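Local coordinates for protein phosphoribosylaminoimidazole-succinocarboxamide synthase (PDB 1OBD) that catalyses the ATP-dependent joining of aspartate to the carboxylate of CAIR, forming SAICAR in de novo purine biosynthesis, at residues I212-K217 and R242-A247. Sequence-based numbering, arbitrary orientation.
With SO4 (sulfate ion), chain C.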
loop_
_atom_site.group_PDB
_atom_site.type_symbol
_atom_site.label_atom_id
_atom_site.label_comp_id
_atom_site.label_asym_id
_atom_site.label_seq_id
_atom_site.Cartn_x
_atom_site.Cartn_y
_atom_site.Cartn_z
ATOM N N ILE A 212 14.505 0.355 -3.086
ATOM C CA ILE A 212 14.147 1.756 -3.219
ATOM C C ILE A 212 12.667 1.887 -3.275
ATOM O O ILE A 212 12.029 1.366 -4.180
ATOM C CB ILE A 212 14.769 2.438 -4.444
ATOM C CG1 ILE A 212 16.286 2.421 -4.332
ATOM C CG2 ILE A 212 14.236 3.872 -4.609
ATOM C CD1 ILE A 212 17.016 2.810 -5.587
ATOM N N ILE A 213 12.103 2.577 -2.296
ATOM C CA ILE A 213 10.665 2.888 -2.296
ATOM C C ILE A 213 10.538 4.280 -2.906
ATOM O O ILE A 213 10.815 5.290 -2.237
ATOM C CB ILE A 213 10.065 2.811 -0.890
ATOM C CG1 ILE A 213 10.323 1.434 -0.308
ATOM C CG2 ILE A 213 8.570 3.080 -0.956
ATOM C CD1 ILE A 213 9.877 1.234 1.199
ATOM N N ALA A 214 10.184 4.320 -4.194
ATOM C CA ALA A 214 10.229 5.565 -4.957
ATOM C C ALA A 214 9.165 6.550 -4.513
ATOM O O ALA A 214 9.377 7.764 -4.578
ATOM C CB ALA A 214 10.119 5.275 -6.418
ATOM N N ASP A 215 8.030 6.019 -4.078
ATOM C CA ASP A 215 6.914 6.811 -3.650
ATOM C C ASP A 215 5.991 5.888 -2.888
ATOM O O ASP A 215 6.121 4.669 -2.970
ATOM C CB ASP A 215 6.208 7.518 -4.810
ATOM C CG ASP A 215 5.804 6.598 -5.888
ATOM O OD1 ASP A 215 6.280 6.779 -7.043
ATOM O OD2 ASP A 215 5.003 5.690 -5.659
ATOM N N THR A 216 5.076 6.463 -2.142
ATOM C CA THR A 216 4.103 5.703 -1.407
ATOM C C THR A 216 2.823 6.507 -1.246
ATOM O O THR A 216 2.847 7.736 -1.250
ATOM C CB THR A 216 4.667 5.270 -0.066
ATOM O OG1 THR A 216 3.899 4.171 0.441
ATOM C CG2 THR A 216 4.586 6.342 1.024
ATOM N N LYS A 217 1.710 5.805 -1.067
ATOM C CA LYS A 217 0.407 6.371 -0.815
ATOM C C LYS A 217 -0.038 5.995 0.575
ATOM O O LYS A 217 -0.264 4.819 0.872
ATOM C CB LYS A 217 -0.597 5.870 -1.840
ATOM C CG LYS A 217 -1.940 6.498 -1.720
ATOM C CD LYS A 217 -2.873 6.091 -2.901
ATOM C CE LYS A 217 -3.091 4.596 -3.005
ATOM N NZ LYS A 217 -3.922 4.122 -1.852
ATOM N N ARG A 242 5.657 2.332 -4.961
ATOM C CA ARG A 242 6.511 1.903 -6.069
ATOM C C ARG A 242 7.805 1.364 -5.532
ATOM O O ARG A 242 8.669 2.123 -5.090
ATOM C CB ARG A 242 6.740 3.064 -7.002
ATOM C CG ARG A 242 7.453 2.810 -8.242
ATOM C CD ARG A 242 7.317 3.985 -9.175
ATOM N NE ARG A 242 6.137 3.971 -10.036
ATOM C CZ ARG A 242 5.175 4.865 -10.109
ATOM N NH1 ARG A 242 4.198 4.703 -10.966
ATOM N NH2 ARG A 242 5.148 5.944 -9.328
ATOM N N PHE A 243 7.947 0.049 -5.485
ATOM C CA PHE A 243 9.190 -0.583 -5.112
ATOM C C PHE A 243 10.053 -0.834 -6.346
ATOM O O PHE A 243 9.589 -1.332 -7.368
ATOM C CB PHE A 243 8.971 -1.946 -4.459
ATOM C CG PHE A 243 8.545 -1.938 -2.978
ATOM C CD1 PHE A 243 7.799 -0.921 -2.408
ATOM C CD2 PHE A 243 8.889 -3.004 -2.197
ATOM C CE1 PHE A 243 7.428 -0.999 -1.038
ATOM C CE2 PHE A 243 8.517 -3.065 -0.873
ATOM C CZ PHE A 243 7.788 -2.055 -0.314
ATOM N N TRP A 244 11.314 -0.516 -6.183
ATOM C CA TRP A 244 12.370 -0.763 -7.172
ATOM C C TRP A 244 13.489 -1.590 -6.567
ATOM O O TRP A 244 13.792 -1.482 -5.383
ATOM C CB TRP A 244 12.989 0.545 -7.609
ATOM C CG TRP A 244 12.133 1.427 -8.444
ATOM C CD1 TRP A 244 11.049 1.085 -9.192
ATOM C CD2 TRP A 244 12.314 2.820 -8.620
ATOM N NE1 TRP A 244 10.543 2.186 -9.828
ATOM C CE2 TRP A 244 11.319 3.265 -9.501
ATOM C CE3 TRP A 244 13.255 3.740 -8.138
ATOM C CZ2 TRP A 244 11.215 4.593 -9.889
ATOM C CZ3 TRP A 244 13.144 5.074 -8.552
ATOM C CH2 TRP A 244 12.137 5.462 -9.404
ATOM N N ASN A 245 14.146 -2.385 -7.412
ATOM C CA ASN A 245 15.360 -3.091 -7.042
ATOM C C ASN A 245 16.497 -2.086 -6.911
ATOM O O ASN A 245 16.814 -1.389 -7.873
ATOM C CB ASN A 245 15.737 -4.107 -8.137
ATOM C CG ASN A 245 14.618 -5.086 -8.491
ATOM O OD1 ASN A 245 13.973 -4.994 -9.554
ATOM N ND2 ASN A 245 14.395 -6.038 -7.619
ATOM N N GLY A 246 17.090 -1.980 -5.728
ATOM C CA GLY A 246 18.249 -1.124 -5.536
ATOM C C GLY A 246 19.425 -1.450 -6.440
ATOM O O GLY A 246 20.095 -0.553 -6.913
ATOM N N ALA A 247 19.643 -2.727 -6.699
ATOM C CA ALA A 247 20.813 -3.191 -7.450
ATOM C C ALA A 247 20.881 -2.591 -8.823
ATOM O O ALA A 247 21.973 -2.251 -9.321
ATOM C CB ALA A 247 20.773 -4.720 -7.575
HETATM S S SO4 C . 1.988 7.600 -10.013
HETATM O O1 SO4 C . 1.304 7.910 -11.246
HETATM O O2 SO4 C . 3.382 7.993 -10.179
HETATM O O3 SO4 C . 1.494 8.328 -8.845
HETATM O O4 SO4 C . 1.937 6.179 -9.695
#
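R242 and D215 meet beside a bound sulfate, probably from the crystallisation liquor, where one guanidinium nitrogen serves two anions. NH2 of R242 reaches OD1 of D215 at 2.7 Å, on the syn side of the carboxylate, in a salt bridge whose two flat groups stand nearly perpendicular (86°). The same NH2 donates to sulfate O2 at 2.8 Å, while NH1 donates to O4; both anions lie at the edge of the guanidinium, near its plane. R242 leaves the strand extended, CG anti to the backbone N (chi1 -174°), and bends at chi3 to bring that edge round. A leucine here would probably cost the D215 carboxylate this salt bridge and the sulfate two of its donors. The strands 211-223 and 228-245 form an antiparallel beta hairpin within a mixed sheet, and near its open end I212 and W244 make a hydrogen-bonded pair, with W244 N to I212 O at 2.8 Å. The A214 backbone departs from extended strand geometry, consistent with a beta bulge at A214-D215 that puts A214 CB and D215 on the same face. That CB sits over the six-membered ring of W244, 3.5 Å from the centroid and almost on the ring normal, a CH-pi contact. CG2 of I212 approaches CE3 of the same indole obliquely, at 3.7 Å. On the other face of the sheet I213 and F243 run side by side, CG1 of I213 lying over the phenyl face 3.9 Å from CE1.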